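Local coordinates for protein ribonucleoside-diphosphate reductase, alpha chain (Actinobacillus ureae ATCC 25976, PDB 6DQX) that serves as the catalytic alpha subunit of a class Id ribonucleotide reductase, probably reducing ribonucleoside diphosphates to their deoxy forms, at residues L351-Y356 and Q371-I376; S293-L298 and L346-L351. All coordinates share one frame; numbering follows the deposited sequence.

How the interactions relate
Both contacts are buried and lie within the barrel domain, in series along the chain. Interaction 2, nearer the centre of the chain, pairs two parallel strands mainly through straight backbone hydrogen bonds, with apolar side chains packing on both faces. L351 ends its second strand and also opens interaction 1, where helix 353-359 packs on helix 367-395 mainly through side chains, with the indole rim also touching the backbone of N373. The two join at L297, whose CD2 lies 3.7 Å from I376 CG2 and whose backbone O packs against the Y356 ring. Helix 367-395 thus meets helix 353-359 in one contact and covers residues of the strand pair in the other.

Interaction 1. Residues L351-Y356 and Q371-I376; sequences LGWHSY and QKNNLI
W353 and Y356, one helical turn apart near the start of helix 353-359, meet K372, N373 and I376 of helix 367-395 in a helix-helix packing of the ribonucleotide reductase barrel domain. G352 N-caps the first helix, and its O receives the backbone N of Y356. Both rings leave their helix with CG anti to the backbone N (chi1 172° for W353, 176° for Y356), a setting that carries them out to the second helix. The indole drives its six-membered ring against the backbone: W353 CH2 lies 3.4 Å from N373 N. N373 OD1 sits over one indole face, 3.8 Å from CZ2 and displaced toward the rim, with ring and amide planes 37° apart. That amide is fixed from outside, OD1 by R512 and ND2 by Q511 and the backbone O of Q508, while Q508 OE1 takes W353 NE1. The I376 CD1 methyl serves both rings, at the indole edge 3.7 Å from W353 CZ3 and over a face of the phenol 4.0 Å from Y356 CE2. F300 covers Y356 and I376 from helix 300-303. K372, bent at chi2, crosses the Y356 side chain at about a right angle, its CG at the phenol edge in the ring plane and its CE beside the hydroxyl. The Y356 hydroxyl is bound more firmly by D301; K372 NZ gives it just a weak hydrogen bond, NZ to OH 3.3 Å.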
ATOM      1  N   LEU A 351      36.497   2.015  -2.432  1.00 12.59           N
ATOM      2  CA  LEU A 351      36.706   0.620  -2.015  1.00 14.07           C
ATOM      3  C   LEU A 351      38.194   0.311  -2.032  1.00 13.46           C
ATOM      4  O   LEU A 351      38.999   1.143  -2.444  1.00 13.27           O
ATOM      5  CB  LEU A 351      35.908  -0.344  -2.905  1.00 16.15           C
ATOM      6  CG  LEU A 351      35.941  -0.129  -4.412  1.00 18.86           C
ATOM      7  CD1 LEU A 351      37.210  -0.637  -5.045  1.00 21.38           C
ATOM      8  CD2 LEU A 351      34.728  -0.816  -5.060  1.00 20.89           C
ATOM      9  N   GLY A 352      38.564  -0.843  -1.489  1.00 13.15           N
ATOM     10  CA  GLY A 352      39.947  -1.278  -1.518  1.00 13.38           C
ATOM     11  C   GLY A 352      40.829  -0.628  -0.475  1.00 13.24           C
ATOM     12  O   GLY A 352      42.046  -0.612  -0.649  1.00 13.16           O
ATOM     13  N   TRP A 353      40.250  -0.066   0.590  1.00 12.60           N
ATOM     14  CA  TRP A 353      41.057   0.508   1.688  1.00 12.87           C
ATOM     15  C   TRP A 353      42.005  -0.524   2.310  1.00 12.99           C
ATOM     16  O   TRP A 353      43.218  -0.295   2.405  1.00 12.82           O
ATOM     17  CB  TRP A 353      40.125   1.049   2.768  1.00 12.99           C
ATOM     18  CG  TRP A 353      40.726   1.527   4.072  1.00 13.51           C
ATOM     19  CD1 TRP A 353      40.285   1.203   5.329  1.00 13.63           C
ATOM     20  CD2 TRP A 353      41.837   2.425   4.261  1.00 13.62           C
ATOM     21  NE1 TRP A 353      41.047   1.847   6.290  1.00 14.07           N
ATOM     22  CE2 TRP A 353      41.996   2.609   5.658  1.00 13.63           C
ATOM     23  CE3 TRP A 353      42.688   3.111   3.390  1.00 14.13           C
ATOM     24  CZ2 TRP A 353      43.015   3.429   6.208  1.00 13.80           C
ATOM     25  CZ3 TRP A 353      43.721   3.916   3.952  1.00 14.40           C
ATOM     26  CH2 TRP A 353      43.847   4.069   5.337  1.00 13.83           C
ATOM     27  N   HIS A 354      41.462  -1.668   2.735  1.00 13.50           N
ATOM     28  CA  HIS A 354      42.309  -2.683   3.353  1.00 14.01           C
ATOM     29  C   HIS A 354      43.325  -3.230   2.341  1.00 14.78           C
ATOM     30  O   HIS A 354      44.509  -3.431   2.681  1.00 15.37           O
ATOM     31  CB  HIS A 354      41.480  -3.799   3.963  1.00 14.16           C
ATOM     32  CG  HIS A 354      42.213  -4.608   4.972  1.00 15.14           C
ATOM     33  ND1 HIS A 354      41.700  -5.776   5.495  1.00 15.33           N
ATOM     34  CD2 HIS A 354      43.412  -4.415   5.586  1.00 15.50           C
ATOM     35  CE1 HIS A 354      42.545  -6.266   6.383  1.00 15.81           C
ATOM     36  NE2 HIS A 354      43.594  -5.464   6.454  1.00 15.50           N
ATOM     37  N   SER A 355      42.880  -3.401   1.091  1.00 15.12           N
ATOM     38  CA  SER A 355      43.787  -3.748   0.009  1.00 15.25           C
ATOM     39  C   SER A 355      44.976  -2.796  -0.119  1.00 15.70           C
ATOM     40  O   SER A 355      46.118  -3.253  -0.242  1.00 15.34           O
ATOM     41  CB  SER A 355      43.065  -3.874  -1.336  1.00 16.22           C
ATOM     42  OG  SER A 355      42.153  -4.968  -1.299  1.00 15.26           O
ATOM     43  N   TYR A 356      44.708  -1.492  -0.134  1.00 14.97           N
ATOM     44  CA  TYR A 356      45.787  -0.516  -0.166  1.00 16.03           C
ATOM     45  C   TYR A 356      46.750  -0.717   1.014  1.00 16.11           C
ATOM     46  O   TYR A 356      47.976  -0.709   0.827  1.00 15.52           O
ATOM     47  CB  TYR A 356      45.231   0.910  -0.176  1.00 16.23           C
ATOM     48  CG  TYR A 356      46.302   1.958  -0.119  1.00 15.62           C
ATOM     49  CD1 TYR A 356      47.031   2.285  -1.248  1.00 16.10           C
ATOM     50  CD2 TYR A 356      46.618   2.589   1.074  1.00 16.29           C
ATOM     51  CE1 TYR A 356      48.043   3.231  -1.202  1.00 15.69           C
ATOM     52  CE2 TYR A 356      47.624   3.543   1.128  1.00 16.95           C
ATOM     53  CZ  TYR A 356      48.338   3.854  -0.018  1.00 16.47           C
ATOM     54  OH  TYR A 356      49.345   4.803   0.012  1.00 17.83           O
ATOM     55  N   GLN A 371      47.640   7.707   9.276  1.00 14.95           N
ATOM     56  CA  GLN A 371      48.246   8.694   8.376  1.00 15.40           C
ATOM     57  C   GLN A 371      47.734   8.613   6.957  1.00 14.94           C
ATOM     58  O   GLN A 371      47.459   9.641   6.326  1.00 14.24           O
ATOM     59  CB  GLN A 371      49.770   8.562   8.347  1.00 16.26           C
ATOM     60  CG  GLN A 371      50.370   8.812   9.702  1.00 17.43           C
ATOM     61  CD  GLN A 371      51.880   8.712   9.649  1.00 19.62           C
ATOM     62  OE1 GLN A 371      52.426   7.713   9.156  1.00 21.17           O
ATOM     63  NE2 GLN A 371      52.568   9.773  10.097  1.00 21.74           N
ATOM     64  N   LYS A 372      47.648   7.398   6.440  1.00 13.82           N
ATOM     65  CA  LYS A 372      47.138   7.179   5.083  1.00 14.32           C
ATOM     66  C   LYS A 372      45.651   7.551   4.957  1.00 12.92           C
ATOM     67  O   LYS A 372      45.217   8.092   3.924  1.00 12.61           O
ATOM     68  CB  LYS A 372      47.349   5.726   4.653  1.00 15.08           C
ATOM     69  CG  LYS A 372      48.818   5.291   4.497  1.00 17.10           C
ATOM     70  CD  LYS A 372      49.532   6.051   3.406  1.00 18.97           C
ATOM     71  CE  LYS A 372      50.768   5.282   2.947  1.00 20.87           C
ATOM     72  NZ  LYS A 372      51.538   6.143   2.035  1.00 22.53           N
ATOM     73  N   ASN A 373      44.909   7.279   6.018  1.00 13.01           N
ATOM     74  CA  ASN A 373      43.434   7.553   6.072  1.00 12.35           C
ATOM     75  C   ASN A 373      43.241   9.063   5.903  1.00 12.89           C
ATOM     76  O   ASN A 373      42.462   9.517   5.069  1.00 11.60           O
ATOM     77  CB  ASN A 373      42.892   7.061   7.409  1.00 12.32           C
ATOM     78  CG  ASN A 373      41.388   6.933   7.449  1.00 12.15           C
ATOM     79  OD1 ASN A 373      40.766   6.542   6.472  1.00 12.18           O
ATOM     80  ND2 ASN A 373      40.802   7.255   8.592  1.00 12.06           N
ATOM     81  N   ASN A 374      43.998   9.853   6.681  1.00 13.21           N
ATOM     82  CA  ASN A 374      43.921  11.286   6.570  1.00 14.42           C
ATOM     83  C   ASN A 374      44.286  11.789   5.175  1.00 13.83           C
ATOM     84  O   ASN A 374      43.594  12.650   4.616  1.00 14.49           O
ATOM     85  CB  ASN A 374      44.832  11.959   7.614  1.00 16.66           C
ATOM     86  CG  ASN A 374      44.692  13.455   7.605  1.00 19.98           C
ATOM     87  OD1 ASN A 374      43.678  13.983   8.065  1.00 24.08           O
ATOM     88  ND2 ASN A 374      45.728  14.162   7.127  1.00 23.84           N
ATOM     89  N   LEU A 375      45.387  11.276   4.628  1.00 14.31           N
ATOM     90  CA  LEU A 375      45.895  11.696   3.326  1.00 14.87           C
ATOM     91  C   LEU A 375      44.882  11.409   2.218  1.00 14.20           C
ATOM     92  O   LEU A 375      44.567  12.268   1.411  1.00 14.66           O
ATOM     93  CB  LEU A 375      47.199  10.959   3.010  1.00 15.58           C
ATOM     94  CG  LEU A 375      47.771  11.223   1.618  1.00 17.45           C
ATOM     95  CD1 LEU A 375      48.081  12.709   1.418  1.00 18.82           C
ATOM     96  CD2 LEU A 375      48.983  10.353   1.415  1.00 18.75           C
ATOM     97  N   ILE A 376      44.410  10.181   2.186  1.00 13.46           N
ATOM     98  CA  ILE A 376      43.490   9.754   1.123  1.00 13.40           C
ATOM     99  C   ILE A 376      42.202  10.561   1.122  1.00 13.18           C
ATOM    100  O   ILE A 376      41.789  11.116   0.072  1.00 12.83           O
ATOM    101  CB  ILE A 376      43.206   8.245   1.235  1.00 13.46           C
ATOM    102  CG1 ILE A 376      44.460   7.487   0.764  1.00 13.77           C
ATOM    103  CG2 ILE A 376      41.986   7.844   0.407  1.00 14.33           C
ATOM    104  CD1 ILE A 376      44.404   5.988   0.924  1.00 14.13           C
TER

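Interaction 2. Residues S293-L298 and L346-L351; sequences SSMNLL and LGLGVL
L297 meets V350 because its CG stands anti to its own carbonyl carbon (chi1 -57°) and the branch beyond turns across the neighbouring strand, where L297 CD2 touches V350 CG1 at 3.8 Å. L351 adopts a less usual setting, CG held between its backbone N and carbonyl carbon (chi1 45°), and this brings CD1 onto N296, 3.7 Å from N296 OD1. Between these side chains run the backbones of strands 288-296 and 347-351, parallel and in register from S294 with G349 to N296 with L351. G349 N bonds to S293 O and M295 N to G349 O, each at 2.9 Å; L351 N follows to M295 O at 3.0 Å. The last bond lies past the first strand, where the chain turns into a 3-10 segment: L297 N approaches L351 O nearly in line with the carbonyl, at 2.8 Å and a C=O...N angle of 164°. N296 shapes this turn, its OD1 accepting L298 N at 3.2 Å from above the amide plane as an Asx turn, while ND2 is held by the backbone O of G83. On the face carrying M295, L348 and V350, L348 CD2 reaches M295 CG at 4.1 Å. L312 of helix 308-327 covers M295 and L348, whereas F377 and L380 of helix 367-395 cover V350. On the other face S294 stands beside G349, which has no side chain, and its CB packs against the G349 carbonyl. Two neighbouring parallel strands linked through helices 300-303, 308-327 and 334-343 form a beta-alpha-beta crossover, the building unit of the alpha/beta barrel of ribonucleotide reductases.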
ATOM      1  N   SER A 293      29.402   6.088  -7.277  1.00 12.47           N
ATOM      2  CA  SER A 293      30.419   5.279  -7.891  1.00 12.06           C
ATOM      3  C   SER A 293      31.628   5.479  -6.966  1.00 11.70           C
ATOM      4  O   SER A 293      31.560   6.301  -6.046  1.00 11.57           O
ATOM      5  CB  SER A 293      30.688   5.697  -9.339  1.00 12.10           C
ATOM      6  OG  SER A 293      29.664   5.268 -10.226  1.00 12.85           O
ATOM      7  N   SER A 294      32.675   4.699  -7.162  1.00 11.48           N
ATOM      8  CA  SER A 294      33.721   4.549  -6.128  1.00 12.30           C
ATOM      9  C   SER A 294      35.133   4.522  -6.685  1.00 11.51           C
ATOM     10  O   SER A 294      35.402   3.912  -7.730  1.00 12.21           O
ATOM     11  CB  SER A 294      33.490   3.273  -5.319  1.00 13.01           C
ATOM     12  OG  SER A 294      32.092   3.080  -5.033  1.00 15.71           O
ATOM     13  N   MET A 295      36.020   5.194  -5.969  1.00 11.37           N
ATOM     14  CA  MET A 295      37.444   5.162  -6.290  1.00 11.48           C
ATOM     15  C   MET A 295      38.116   3.945  -5.664  1.00 11.22           C
ATOM     16  O   MET A 295      37.903   3.658  -4.510  1.00 11.30           O
ATOM     17  CB  MET A 295      38.128   6.427  -5.785  1.00 11.65           C
ATOM     18  CG  MET A 295      37.715   7.717  -6.499  1.00 12.30           C
ATOM     19  SD  MET A 295      38.041   7.794  -8.261  1.00 12.99           S
ATOM     20  CE  MET A 295      39.804   7.521  -8.341  1.00 13.37           C
ATOM     21  N   ASN A 296      38.978   3.274  -6.430  1.00 11.14           N
ATOM     22  CA  ASN A 296      39.673   2.094  -5.954  1.00 11.06           C
ATOM     23  C   ASN A 296      40.945   2.551  -5.265  1.00 11.25           C
ATOM     24  O   ASN A 296      41.936   2.885  -5.934  1.00 10.96           O
ATOM     25  CB  ASN A 296      40.033   1.181  -7.122  1.00 10.94           C
ATOM     26  CG  ASN A 296      40.605  -0.140  -6.685  1.00 11.32           C
ATOM     27  OD1 ASN A 296      40.834  -0.375  -5.507  1.00 11.91           O
ATOM     28  ND2 ASN A 296      40.907  -1.007  -7.664  1.00 12.32           N
ATOM     29  N   LEU A 297      40.922   2.520  -3.942  1.00 11.38           N
ATOM     30  CA  LEU A 297      42.078   2.977  -3.147  1.00 12.31           C
ATOM     31  C   LEU A 297      43.314   2.095  -3.281  1.00 13.00           C
ATOM     32  O   LEU A 297      44.425   2.547  -2.948  1.00 12.05           O
ATOM     33  CB  LEU A 297      41.703   3.092  -1.688  1.00 12.71           C
ATOM     34  CG  LEU A 297      40.527   4.016  -1.369  1.00 12.25           C
ATOM     35  CD1 LEU A 297      40.365   4.161   0.124  1.00 12.37           C
ATOM     36  CD2 LEU A 297      40.619   5.389  -2.021  1.00 12.09           C
ATOM     37  N   LEU A 298      43.168   0.860  -3.780  1.00 13.68           N
ATOM     38  CA  LEU A 298      44.352   0.035  -4.061  1.00 14.30           C
ATOM     39  C   LEU A 298      45.367   0.797  -4.908  1.00 14.54           C
ATOM     40  O   LEU A 298      46.594   0.636  -4.737  1.00 14.79           O
ATOM     41  CB  LEU A 298      43.954  -1.261  -4.771  1.00 14.70           C
ATOM     42  CG  LEU A 298      45.087  -2.201  -5.226  1.00 15.16           C
ATOM     43  CD1 LEU A 298      45.957  -2.569  -4.041  1.00 15.55           C
ATOM     44  CD2 LEU A 298      44.498  -3.457  -5.855  1.00 16.00           C
ATOM     45  N   LEU A 346      25.525  14.278  -4.882  1.00 13.07           N
ATOM     46  CA  LEU A 346      26.301  13.117  -5.298  1.00 13.78           C
ATOM     47  C   LEU A 346      26.919  12.377  -4.090  1.00 13.39           C
ATOM     48  O   LEU A 346      27.127  12.950  -2.994  1.00 12.51           O
ATOM     49  CB  LEU A 346      27.439  13.517  -6.248  1.00 13.41           C
ATOM     50  CG  LEU A 346      27.074  14.482  -7.407  1.00 13.48           C
ATOM     51  CD1 LEU A 346      28.324  14.827  -8.199  1.00 13.98           C
ATOM     52  CD2 LEU A 346      25.990  13.864  -8.285  1.00 13.80           C
ATOM     53  N   GLY A 347      27.267  11.126  -4.345  1.00 13.65           N
ATOM     54  CA  GLY A 347      27.816  10.234  -3.332  1.00 14.37           C
ATOM     55  C   GLY A 347      28.990   9.429  -3.867  1.00 14.44           C
ATOM     56  O   GLY A 347      28.886   8.222  -4.038  1.00 16.46           O
ATOM     57  N   LEU A 348      30.103  10.097  -4.142  1.00 12.90           N
ATOM     58  CA  LEU A 348      31.312   9.418  -4.589  1.00 12.93           C
ATOM     59  C   LEU A 348      31.937   8.735  -3.356  1.00 12.10           C
ATOM     60  O   LEU A 348      32.127   9.374  -2.303  1.00 12.08           O
ATOM     61  CB  LEU A 348      32.292  10.419  -5.200  1.00 13.76           C
ATOM     62  CG  LEU A 348      33.644   9.869  -5.705  1.00 14.24           C
ATOM     63  CD1 LEU A 348      34.083  10.651  -6.943  1.00 15.23           C
ATOM     64  CD2 LEU A 348      34.733   9.885  -4.617  1.00 15.17           C
ATOM     65  N   GLY A 349      32.231   7.455  -3.489  1.00 12.08           N
ATOM     66  CA  GLY A 349      32.743   6.617  -2.410  1.00 11.50           C
ATOM     67  C   GLY A 349      34.086   6.010  -2.726  1.00 11.63           C
ATOM     68  O   GLY A 349      34.787   6.451  -3.644  1.00 10.31           O
ATOM     69  N   VAL A 350      34.422   4.940  -1.990  1.00 11.24           N
ATOM     70  CA  VAL A 350      35.694   4.247  -2.134  1.00 11.53           C
ATOM     71  C   VAL A 350      35.536   2.765  -1.919  1.00 11.62           C
ATOM     72  O   VAL A 350      34.539   2.319  -1.344  1.00 11.22           O
ATOM     73  CB  VAL A 350      36.758   4.728  -1.079  1.00 11.57           C
ATOM     74  CG1 VAL A 350      36.971   6.231  -1.227  1.00 12.12           C
ATOM     75  CG2 VAL A 350      36.348   4.375   0.346  1.00 11.66           C
ATOM     76  N   LEU A 351      36.497   2.015  -2.432  1.00 12.59           N
ATOM     77  CA  LEU A 351      36.706   0.620  -2.015  1.00 14.07           C
ATOM     78  C   LEU A 351      38.194   0.311  -2.032  1.00 13.46           C
ATOM     79  O   LEU A 351      38.999   1.143  -2.444  1.00 13.27           O
ATOM     80  CB  LEU A 351      35.908  -0.344  -2.905  1.00 16.15           C
ATOM     81  CG  LEU A 351      35.941  -0.129  -4.412  1.00 18.86           C
ATOM     82  CD1 LEU A 351      37.210  -0.637  -5.045  1.00 21.38           C
ATOM     83  CD2 LEU A 351      34.728  -0.816  -5.060  1.00 20.89           C
TER